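Local coordinates for protein putative NAD-dependent epimerase/dehydratase (Bacillus halodurans, PDB 3E8X) that binds NADP through a Rossmann-type fold and is probably an epimerase or dehydratase of the atypical short-chain dehydrogenase/reductase kind, its substrate unknown, at residues 113-118 and 155-160; 35-40 and 203-208; 68-73 and 79-84. All blocks are in the same frame, centred on the assembly; numbering follows the deposited sequence. Where two conformers were deposited one is given.

Contact 1. Residues 113-118 and 155-160; sequences KTIQEA and DDELKR
Ile115 on helix 100-121 reaches across to Glu157 and Leu158 on helix 145-160, joining two neighbouring helices on one face of the Rossmann-type sheet. The short helical segments run nearly parallel, at 17°, with axes 10.2 Å apart, and one side chain, Ile115, spans the gap. The apolar touches rest on its end methyl: Ile115 CD1 lies 3.8 Å from Leu158 CB and 3.9 Å from Glu157 CG. The same methyl settles on the backbone, with Ile115 CD1 3.6 Å from Leu158 N. Ile115 CG1 stands anti to the carbonyl carbon (chi1 -66°), and the extended chi2 carries CD1 out to the other helix. Leu158 also packs on Phe126 and Met128 of strand 125-129 and on Tyr165 and Ile167 of strand 164-174.

The salt bridge stays within one helix: Arg160 NH2 donates to Glu157 OE1 at 2.8 Å, nearly in the guanidinium plane but on the anti side of the carboxylate and 30° out of its plane. Replacing Glu157 by alanine would probably uncover one flank of the Ile115 methyl and leave the Arg160 guanidinium without this mate, close to Arg160 of the second subunit. From the facing helix Gln116, in one of its two conformers, merely approaches the carboxylate, its NE2 4.1 Å from Glu157 OE2 and too far for a bond.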
loop_
_atom_site.group_PDB
_atom_site.type_symbol
_atom_site.label_atom_id
_atom_site.label_comp_id
_atom_site.label_asym_id
_atom_site.label_seq_id
_atom_site.Cartn_x
_atom_site.Cartn_y
_atom_site.Cartn_z
ATOM N N LYS A 113 4.413 6.779 6.823
ATOM C CA LYS A 113 4.499 7.562 8.037
ATOM C C LYS A 113 5.709 8.513 8.066
ATOM O O LYS A 113 5.603 9.582 8.653
ATOM C CB LYS A 113 4.457 6.655 9.271
ATOM C CG LYS A 113 3.124 5.813 9.440
ATOM C CD LYS A 113 3.054 5.016 10.727
ATOM C CE LYS A 113 4.020 3.806 10.731
ATOM N NZ LYS A 113 3.969 2.957 11.988
ATOM N N THR A 114 6.853 8.144 7.469
ATOM C CA THR A 114 8.049 9.021 7.458
ATOM C C THR A 114 7.800 10.256 6.605
ATOM O O THR A 114 8.231 11.365 6.939
ATOM C CB THR A 114 9.342 8.310 6.923
ATOM O OG1 THR A 114 9.189 7.963 5.530
ATOM C CG2 THR A 114 9.660 7.090 7.745
ATOM N N ILE A 115 7.081 10.047 5.512
ATOM C CA ILE A 115 6.670 11.098 4.615
ATOM C C ILE A 115 5.724 12.089 5.299
ATOM O O ILE A 115 5.902 13.307 5.164
ATOM C CB ILE A 115 5.958 10.509 3.355
ATOM C CG1 ILE A 115 6.957 9.694 2.514
ATOM C CG2 ILE A 115 5.289 11.609 2.586
ATOM C CD1 ILE A 115 6.345 8.917 1.326
ATOM N N GLN A 116 4.732 11.550 6.002
ATOM C CA GLN A 116 3.771 12.360 6.728
ATOM C C GLN A 116 4.457 13.155 7.831
ATOM O O GLN A 116 4.145 14.327 8.070
ATOM C CB GLN A 116 2.673 11.476 7.311
ATOM C CG GLN A 116 1.610 11.061 6.293
ATOM C CD GLN A 116 0.638 10.001 6.838
ATOM O OE1 GLN A 116 0.687 9.611 8.022
ATOM N NE2 GLN A 116 -0.248 9.523 5.965
ATOM N N GLU A 117 5.399 12.524 8.507
ATOM C CA GLU A 117 6.138 13.226 9.558
ATOM C C GLU A 117 7.007 14.364 8.984
ATOM O O GLU A 117 7.074 15.401 9.586
ATOM C CB GLU A 117 6.996 12.254 10.353
ATOM C CG GLU A 117 7.661 12.906 11.554
ATOM C CD GLU A 117 6.660 13.347 12.612
ATOM O OE1 GLU A 117 6.970 14.359 13.311
ATOM O OE2 GLU A 117 5.583 12.686 12.722
ATOM N N ALA A 118 7.655 14.152 7.828
ATOM C CA ALA A 118 8.405 15.194 7.140
ATOM C C ALA A 118 7.501 16.359 6.714
ATOM O O ALA A 118 7.858 17.509 6.969
ATOM C CB ALA A 118 9.212 14.636 5.944
ATOM N N ASP A 155 6.628 4.790 -3.211
ATOM C CA ASP A 155 7.070 5.779 -4.180
ATOM C C ASP A 155 5.935 6.680 -4.610
ATOM O O ASP A 155 6.113 7.892 -4.739
ATOM C CB ASP A 155 7.694 5.099 -5.432
ATOM C CG ASP A 155 9.062 4.495 -5.166
ATOM O OD1 ASP A 155 9.624 4.746 -4.069
ATOM O OD2 ASP A 155 9.579 3.772 -6.064
ATOM N N ASP A 156 4.765 6.099 -4.836
ATOM C CA ASP A 156 3.596 6.894 -5.252
ATOM C C ASP A 156 3.092 7.859 -4.175
ATOM O O ASP A 156 2.697 8.964 -4.477
ATOM C CB ASP A 156 2.465 5.983 -5.729
ATOM C CG ASP A 156 2.767 5.328 -7.073
ATOM O OD1 ASP A 156 3.751 5.710 -7.774
ATOM O OD2 ASP A 156 2.042 4.383 -7.410
ATOM N N GLU A 157 3.135 7.433 -2.928
ATOM C CA GLU A 157 2.831 8.311 -1.810
ATOM C C GLU A 157 3.770 9.549 -1.780
ATOM O O GLU A 157 3.339 10.681 -1.596
ATOM C CB GLU A 157 2.917 7.518 -0.497
ATOM C CG GLU A 157 2.493 8.318 0.724
ATOM C CD GLU A 157 0.976 8.334 0.967
ATOM O OE1 GLU A 157 0.165 7.653 0.264
ATOM O OE2 GLU A 157 0.610 8.993 1.959
ATOM N N LEU A 158 5.062 9.320 -1.970
ATOM C CA LEU A 158 6.057 10.397 -2.066
ATOM C C LEU A 158 5.794 11.323 -3.242
ATOM O O LEU A 158 5.849 12.550 -3.094
ATOM C CB LEU A 158 7.479 9.816 -2.159
ATOM C CG LEU A 158 8.668 10.787 -2.016
ATOM C CD1 LEU A 158 8.504 11.694 -0.799
ATOM C CD2 LEU A 158 10.050 9.988 -2.012
ATOM N N LYS A 159 5.484 10.732 -4.387
ATOM C CA LYS A 159 5.180 11.504 -5.579
ATOM C C LYS A 159 3.927 12.374 -5.431
ATOM O O LYS A 159 3.850 13.395 -6.081
ATOM C CB LYS A 159 5.032 10.611 -6.836
ATOM C CG LYS A 159 6.276 9.946 -7.335
ATOM C CD LYS A 159 5.947 8.988 -8.522
ATOM C CE LYS A 159 7.183 8.368 -9.146
ATOM N NZ LYS A 159 6.925 7.753 -10.517
ATOM N N ARG A 160 2.938 11.946 -4.636
ATOM C CA ARG A 160 1.755 12.733 -4.322
ATOM C C ARG A 160 1.991 13.764 -3.220
ATOM O O ARG A 160 1.171 14.620 -2.996
ATOM C CB ARG A 160 0.598 11.823 -3.877
ATOM C CG ARG A 160 -0.030 10.955 -4.959
ATOM C CD ARG A 160 -1.305 10.265 -4.468
ATOM N NE ARG A 160 -0.999 9.330 -3.371
ATOM C CZ ARG A 160 -0.764 8.033 -3.529
ATOM N NH1 ARG A 160 -0.825 7.449 -4.725
ATOM N NH2 ARG A 160 -0.462 7.310 -2.465
#

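Contact 2. Residues 35-40 and 203-208; sequences RYLLSE and VIAELV
The helix that follows the nucleotide-binding turn, 32-43, packs here against helix 197-207, with Leu37 and Glu40 meeting Ile204 and Ala205. The local axes come within 9.1 Å and are inclined at 35°, and the contact is made by hydrocarbon surfaces. Leu37 does most of the touching from its side. Its CG is anti to the backbone N (chi1 -172°), which sends CD1 toward helix 197-207, where it sits 3.7 Å from Ile204 CG2 and 4.0 Å from Ala205 CB. Leu37 CD2 approaches the same Ile204 methyl, at 4.0 Å, so that CG2 faces both ends of the leucine fork. The two branched side chains cross at about a right angle.

Both helices lie on the same face of the Rossmann-type sheet, and Leu37 and Ile204 both reach Val89 of strand 87-90, while Ile204 also rests on Ile127 and Val129 of strand 125-129. Ile204 further comes near the side chain of Val33, an NADP-binding residue at the start of helix 32-43.

One turn beyond Leu37, Ala205 CB meets Glu40 CB at 3.5 Å and packs against the backbone carbonyl carbon of the same residue; the small alanine side chain lets the backbones approach to 5.8 Å between Glu40 CA and Ala205 CA. The chain of Glu40 bends at chi2, and its carboxylate pairs through OE2 with Lys202 in a salt bridge.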
loop_
_atom_site.group_PDB
_atom_site.type_symbol
_atom_site.label_atom_id
_atom_site.label_comp_id
_atom_site.label_asym_id
_atom_site.label_seq_id
_atom_site.Cartn_x
_atom_site.Cartn_y
_atom_site.Cartn_z
ATOM N N ARG A 35 24.787 2.250 6.239
ATOM C CA ARG A 35 26.059 2.327 6.874
ATOM C C ARG A 35 27.099 3.028 6.007
ATOM O O ARG A 35 27.778 3.935 6.512
ATOM C CB ARG A 35 26.556 0.937 7.235
ATOM C CG ARG A 35 25.928 0.415 8.516
ATOM C CD ARG A 35 26.484 -0.953 8.813
ATOM N NE ARG A 35 26.000 -1.461 10.089
ATOM C CZ ARG A 35 26.474 -2.564 10.653
ATOM N NH1 ARG A 35 27.438 -3.275 10.037
ATOM N NH2 ARG A 35 26.015 -2.959 11.844
ATOM N N TYR A 36 27.275 2.578 4.751
ATOM C CA TYR A 36 28.112 3.323 3.802
ATOM C C TYR A 36 27.685 4.776 3.625
ATOM O O TYR A 36 28.541 5.692 3.582
ATOM C CB TYR A 36 28.214 2.617 2.453
ATOM C CG TYR A 36 28.703 1.208 2.548
ATOM C CD1 TYR A 36 29.626 0.841 3.542
ATOM C CD2 TYR A 36 28.265 0.239 1.657
ATOM C CE1 TYR A 36 30.070 -0.470 3.683
ATOM C CE2 TYR A 36 28.726 -1.063 1.752
ATOM C CZ TYR A 36 29.648 -1.412 2.772
ATOM O OH TYR A 36 30.134 -2.702 2.921
ATOM N N LEU A 37 26.372 4.991 3.493
ATOM C CA LEU A 37 25.827 6.336 3.404
ATOM C C LEU A 37 26.242 7.282 4.554
ATOM O O LEU A 37 26.485 8.459 4.313
ATOM C CB LEU A 37 24.295 6.287 3.303
ATOM C CG LEU A 37 23.543 7.590 3.017
ATOM C CD1 LEU A 37 24.068 8.306 1.731
ATOM C CD2 LEU A 37 22.041 7.336 3.009
ATOM N N LEU A 38 26.363 6.793 5.784
ATOM C CA LEU A 38 26.803 7.673 6.876
ATOM C C LEU A 38 28.160 8.315 6.564
ATOM O O LEU A 38 28.366 9.516 6.725
ATOM C CB LEU A 38 26.877 6.910 8.214
ATOM C CG LEU A 38 25.534 6.348 8.747
ATOM C CD1 LEU A 38 25.714 5.404 9.897
ATOM C CD2 LEU A 38 24.528 7.499 9.086
ATOM N N SER A 39 29.084 7.495 6.094
ATOM C CA SER A 39 30.398 7.959 5.716
ATOM C C SER A 39 30.386 8.880 4.492
ATOM O O SER A 39 31.046 9.892 4.464
ATOM C CB SER A 39 31.310 6.744 5.474
ATOM O OG SER A 39 32.598 7.161 5.077
ATOM N N GLU A 40 29.600 8.532 3.489
ATOM C CA GLU A 40 29.525 9.367 2.295
ATOM C C GLU A 40 28.983 10.752 2.610
ATOM O O GLU A 40 29.516 11.726 2.115
ATOM C CB GLU A 40 28.713 8.678 1.234
ATOM C CG GLU A 40 29.331 7.351 0.759
ATOM C CD GLU A 40 30.696 7.501 0.097
ATOM O OE1 GLU A 40 31.097 8.608 -0.349
ATOM O OE2 GLU A 40 31.371 6.465 -0.007
ATOM N N VAL A 203 25.821 7.652 -4.746
ATOM C CA VAL A 203 24.798 8.325 -5.511
ATOM C C VAL A 203 23.875 9.187 -4.625
ATOM O O VAL A 203 23.663 10.346 -4.902
ATOM C CB VAL A 203 23.949 7.330 -6.329
ATOM C CG1 VAL A 203 22.756 8.055 -6.978
ATOM C CG2 VAL A 203 24.818 6.624 -7.392
ATOM N N ILE A 204 23.388 8.622 -3.533
ATOM C CA ILE A 204 22.489 9.337 -2.632
ATOM C C ILE A 204 23.172 10.553 -2.066
ATOM O O ILE A 204 22.616 11.632 -2.102
ATOM C CB ILE A 204 21.989 8.430 -1.458
ATOM C CG1 ILE A 204 21.136 7.288 -2.024
ATOM C CG2 ILE A 204 21.230 9.271 -0.352
ATOM C CD1 ILE A 204 20.924 6.054 -1.094
ATOM N N ALA A 205 24.352 10.357 -1.476
ATOM C CA ALA A 205 25.139 11.459 -0.886
ATOM C C ALA A 205 25.449 12.563 -1.929
ATOM O O ALA A 205 25.442 13.755 -1.626
ATOM C CB ALA A 205 26.433 10.921 -0.241
ATOM N N GLU A 206 25.666 12.169 -3.172
ATOM C CA GLU A 206 26.018 13.131 -4.207
ATOM C C GLU A 206 24.853 14.088 -4.470
ATOM O O GLU A 206 25.072 15.274 -4.740
ATOM C CB GLU A 206 26.415 12.410 -5.507
ATOM C CG GLU A 206 26.991 13.317 -6.581
ATOM C CD GLU A 206 28.347 13.930 -6.219
ATOM O OE1 GLU A 206 29.033 13.453 -5.287
ATOM O OE2 GLU A 206 28.748 14.864 -6.913
ATOM N N LEU A 207 23.623 13.572 -4.379
ATOM C CA LEU A 207 22.447 14.343 -4.826
ATOM C C LEU A 207 21.600 14.978 -3.706
ATOM O O LEU A 207 20.736 15.783 -3.980
ATOM C CB LEU A 207 21.596 13.487 -5.809
ATOM C CG LEU A 207 20.940 12.140 -5.422
ATOM C CD1 LEU A 207 19.843 12.347 -4.406
ATOM C CD2 LEU A 207 20.366 11.540 -6.706
ATOM N N VAL A 208 21.931 14.720 -2.448
ATOM C CA VAL A 208 21.101 15.178 -1.366
ATOM C C VAL A 208 20.920 16.716 -1.344
ATOM O O VAL A 208 19.821 17.228 -1.051
ATOM C CB VAL A 208 21.525 14.549 0.004
ATOM C CG1 VAL A 208 22.838 15.155 0.467
ATOM C CG2 VAL A 208 20.401 14.733 1.045
#

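Contact 3. Residues 68-73 and 79-84; sequences DIVVAN and SHAFAS. With NAP (NADP nicotinamide-adenine-dinucleotide phosphate), chain B.
His80 and Ala81, in a short 3-10 turn, carry this contact together with Val70 of strand 68-71. His80 supplies the polar link. Its NE2 donates to the backbone oxygen of Val71 at 2.8 Å, with a nearly straight N-H...O angle of 169°. The acceptor sits at the ring edge, almost in the imidazole plane, whereas the donor is tilted 32° from the carbonyl plane of Val71. The ring gets there because His80 CG lies between its own backbone N and carbonyl carbon (chi1 62°), turning the imidazole so that its NE2 edge points at the strand end. The same ring reaches Ala72, just beyond the strand, whose CB is 3.7 Å from His80 NE2.

Ala81 makes the apolar half. Its CB meets Val70 CG2 at 3.9 Å and Ala72 CB at 4.1 Å, a methyl set against two residues whose beta carbons both point toward the turn. Next along the chain, Asn73 belongs to the NADP pocket: the adenine amino group N6A of the cofactor donates a weak bond to Asn73 OD1, which also accepts from Glu75 N.

Strand 68-71 lies beside strand 47-52, to which Val70 and Ala72 are tied by backbone hydrogen bonds, while on the far side of the turn Ser79 and Phe82 lean on Glu117 of helix 100-121.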
loop_
_atom_site.group_PDB
_atom_site.type_symbol
_atom_site.label_atom_id
_atom_site.label_comp_id
_atom_site.label_asym_id
_atom_site.label_seq_id
_atom_site.Cartn_x
_atom_site.Cartn_y
_atom_site.Cartn_z
ATOM N N ASP A 68 25.182 12.014 15.186
ATOM C CA ASP A 68 24.210 11.871 16.271
ATOM C C ASP A 68 23.460 10.575 16.037
ATOM O O ASP A 68 23.423 10.082 14.927
ATOM C CB ASP A 68 23.241 13.071 16.316
ATOM C CG ASP A 68 23.506 14.005 17.502
ATOM O OD1 ASP A 68 23.484 13.497 18.656
ATOM O OD2 ASP A 68 23.719 15.234 17.292
ATOM N N ILE A 69 22.899 10.030 17.099
ATOM C CA ILE A 69 22.144 8.800 17.064
ATOM C C ILE A 69 20.819 9.139 17.696
ATOM O O ILE A 69 20.744 9.911 18.729
ATOM C CB ILE A 69 22.817 7.694 17.915
ATOM C CG1 ILE A 69 24.242 7.367 17.414
ATOM C CG2 ILE A 69 21.951 6.469 18.018
ATOM C CD1 ILE A 69 24.445 6.831 16.012
ATOM N N VAL A 70 19.767 8.638 17.065
ATOM C CA VAL A 70 18.429 8.725 17.628
ATOM C C VAL A 70 17.854 7.316 17.642
ATOM O O VAL A 70 17.930 6.581 16.634
ATOM C CB VAL A 70 17.499 9.719 16.846
ATOM C CG1 VAL A 70 18.108 11.082 16.838
ATOM C CG2 VAL A 70 17.192 9.234 15.366
ATOM N N VAL A 71 17.284 6.965 18.786
ATOM C CA VAL A 71 16.729 5.640 19.048
ATOM C C VAL A 71 15.214 5.740 18.819
ATOM O O VAL A 71 14.518 6.433 19.536
ATOM C CB VAL A 71 17.101 5.181 20.514
ATOM C CG1 VAL A 71 16.460 3.813 20.887
ATOM C CG2 VAL A 71 18.634 5.184 20.669
ATOM N N ALA A 72 14.729 5.098 17.756
ATOM C CA ALA A 72 13.331 5.177 17.370
ATOM C C ALA A 72 13.040 3.964 16.502
ATOM O O ALA A 72 13.948 3.334 16.008
ATOM C CB ALA A 72 13.048 6.463 16.622
ATOM N N ASN A 73 11.759 3.648 16.348
ATOM C CA ASN A 73 11.292 2.429 15.711
ATOM C C ASN A 73 10.143 2.854 14.783
ATOM O O ASN A 73 9.239 3.523 15.199
ATOM C CB ASN A 73 10.854 1.483 16.849
ATOM C CG ASN A 73 10.339 0.142 16.385
ATOM O OD1 ASN A 73 9.707 0.004 15.359
ATOM N ND2 ASN A 73 10.564 -0.868 17.216
ATOM N N SER A 79 8.361 10.261 16.112
ATOM C CA SER A 79 8.365 11.672 15.730
ATOM C C SER A 79 9.543 12.443 16.327
ATOM O O SER A 79 10.076 13.325 15.683
ATOM C CB SER A 79 7.031 12.376 16.051
ATOM O OG SER A 79 6.574 12.090 17.342
ATOM N N HIS A 80 9.977 12.081 17.531
ATOM C CA HIS A 80 11.157 12.722 18.148
ATOM C C HIS A 80 12.396 12.695 17.252
ATOM O O HIS A 80 13.227 13.600 17.321
ATOM C CB HIS A 80 11.477 12.102 19.522
ATOM C CG HIS A 80 11.836 10.644 19.476
ATOM N ND1 HIS A 80 10.894 9.644 19.305
ATOM C CD2 HIS A 80 13.029 10.014 19.622
ATOM C CE1 HIS A 80 11.495 8.467 19.337
ATOM N NE2 HIS A 80 12.789 8.663 19.523
ATOM N N ALA A 81 12.488 11.669 16.406
ATOM C CA ALA A 81 13.635 11.438 15.503
ATOM C C ALA A 81 13.845 12.565 14.506
ATOM O O ALA A 81 14.964 12.764 14.057
ATOM C CB ALA A 81 13.456 10.129 14.743
ATOM N N PHE A 82 12.775 13.308 14.206
ATOM C CA PHE A 82 12.762 14.300 13.117
ATOM C C PHE A 82 13.098 15.714 13.580
ATOM O O PHE A 82 13.099 16.633 12.776
ATOM C CB PHE A 82 11.423 14.266 12.397
ATOM C CG PHE A 82 11.258 13.078 11.492
ATOM C CD1 PHE A 82 11.032 11.824 12.003
ATOM C CD2 PHE A 82 11.315 13.213 10.133
ATOM C CE1 PHE A 82 10.909 10.719 11.155
ATOM C CE2 PHE A 82 11.150 12.122 9.306
ATOM C CZ PHE A 82 10.956 10.879 9.828
ATOM N N ALA A 83 13.445 15.850 14.856
ATOM C CA ALA A 83 13.834 17.123 15.464
ATOM C C ALA A 83 15.149 17.630 14.902
ATOM O O ALA A 83 16.105 16.866 14.752
ATOM C CB ALA A 83 13.941 16.970 16.978
ATOM N N SER A 84 15.200 18.923 14.598
ATOM C CA SER A 84 16.385 19.550 13.978
ATOM C C SER A 84 16.968 18.851 12.749
ATOM O O SER A 84 18.175 18.737 12.627
ATOM C CB SER A 84 17.468 19.768 15.023
ATOM O OG SER A 84 16.944 20.568 16.085
HETATM P PA NAP B . 19.346 -3.816 4.944
HETATM O O1A NAP B . 18.304 -4.910 5.202
HETATM O O2A NAP B . 20.813 -4.109 5.169
HETATM O O5B NAP B . 18.843 -2.516 5.767
HETATM C C5B NAP B . 17.541 -2.406 6.372
HETATM C C4B NAP B . 17.562 -1.680 7.716
HETATM O O4B NAP B . 16.191 -1.428 8.075
HETATM C C3B NAP B . 18.189 -2.467 8.895
HETATM O O3B NAP B . 19.292 -1.795 9.530
HETATM C C2B NAP B . 17.065 -2.601 9.908
HETATM O O2B NAP B . 17.437 -2.502 11.305
HETATM C C1B NAP B . 16.153 -1.433 9.498
HETATM N N9A NAP B . 14.804 -1.616 10.091
HETATM C C8A NAP B . 14.041 -2.718 10.025
HETATM N N7A NAP B . 12.912 -2.507 10.729
HETATM C C5A NAP B . 12.979 -1.257 11.231
HETATM C C6A NAP B . 12.129 -0.482 12.026
HETATM N N6A NAP B . 10.946 -0.981 12.441
HETATM N N1A NAP B . 12.489 0.765 12.408
HETATM C C2A NAP B . 13.661 1.263 12.008
HETATM N N3A NAP B . 14.508 0.547 11.242
HETATM C C4A NAP B . 14.186 -0.711 10.837
HETATM O O3 NAP B . 19.164 -3.352 3.385
HETATM P PN NAP B . 20.285 -2.723 2.378
HETATM O O1N NAP B . 20.961 -3.889 1.710
HETATM O O2N NAP B . 20.965 -1.610 3.144
HETATM O O5D NAP B . 19.436 -2.129 1.152
HETATM C C5D NAP B . 18.754 -0.885 1.266
HETATM C C4D NAP B . 17.416 -1.031 0.563
HETATM O O4D NAP B . 17.582 -1.291 -0.832
HETATM C C3D NAP B . 16.620 -2.204 1.115
HETATM O O3D NAP B . 15.902 -1.771 2.281
HETATM C C2D NAP B . 15.793 -2.686 -0.082
HETATM O O2D NAP B . 14.433 -2.320 0.002
HETATM C C1D NAP B . 16.423 -1.995 -1.314
HETATM N N1N NAP B . 16.789 -2.889 -2.457
HETATM C C2N NAP B . 17.402 -4.084 -2.282
HETATM C C3N NAP B . 17.740 -4.881 -3.397
HETATM C C7N NAP B . 18.460 -6.205 -3.262
HETATM O O7N NAP B . 19.022 -6.683 -4.265
HETATM N N7N NAP B . 18.518 -6.787 -2.052
HETATM C C4N NAP B . 17.437 -4.425 -4.682
HETATM C C5N NAP B . 16.816 -3.197 -4.831
HETATM C C6N NAP B . 16.510 -2.455 -3.702
HETATM P P2B NAP B . 18.310 -3.612 12.133
HETATM O O1X NAP B . 19.755 -3.250 11.919
HETATM O O2X NAP B . 17.876 -3.408 13.581
HETATM O O3X NAP B . 17.934 -4.924 11.476
#

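How the contacts relate
From the N terminus, helix 32-43 supplies the first segment of contact 2, whose partner lies on helix 197-207, so this contact closes a long loop of 162 residues that contains both other contacts. Within it, contact 3 closes first, across five residues that separate strand 68-71 and its following loop from the 3-10 turn preceding strand 87-90. Contact 1 follows in series, joining helix 100-121 to helix 145-160 without crossing contact 3. Those two touch, Thr114 O lying against the Phe82 ring, so helix 100-121 links them. Contacts 1 and 2 lie on opposite sides of the chain's centre, about 20 Å apart between centres, each tying a pair of helices that flank the sheet.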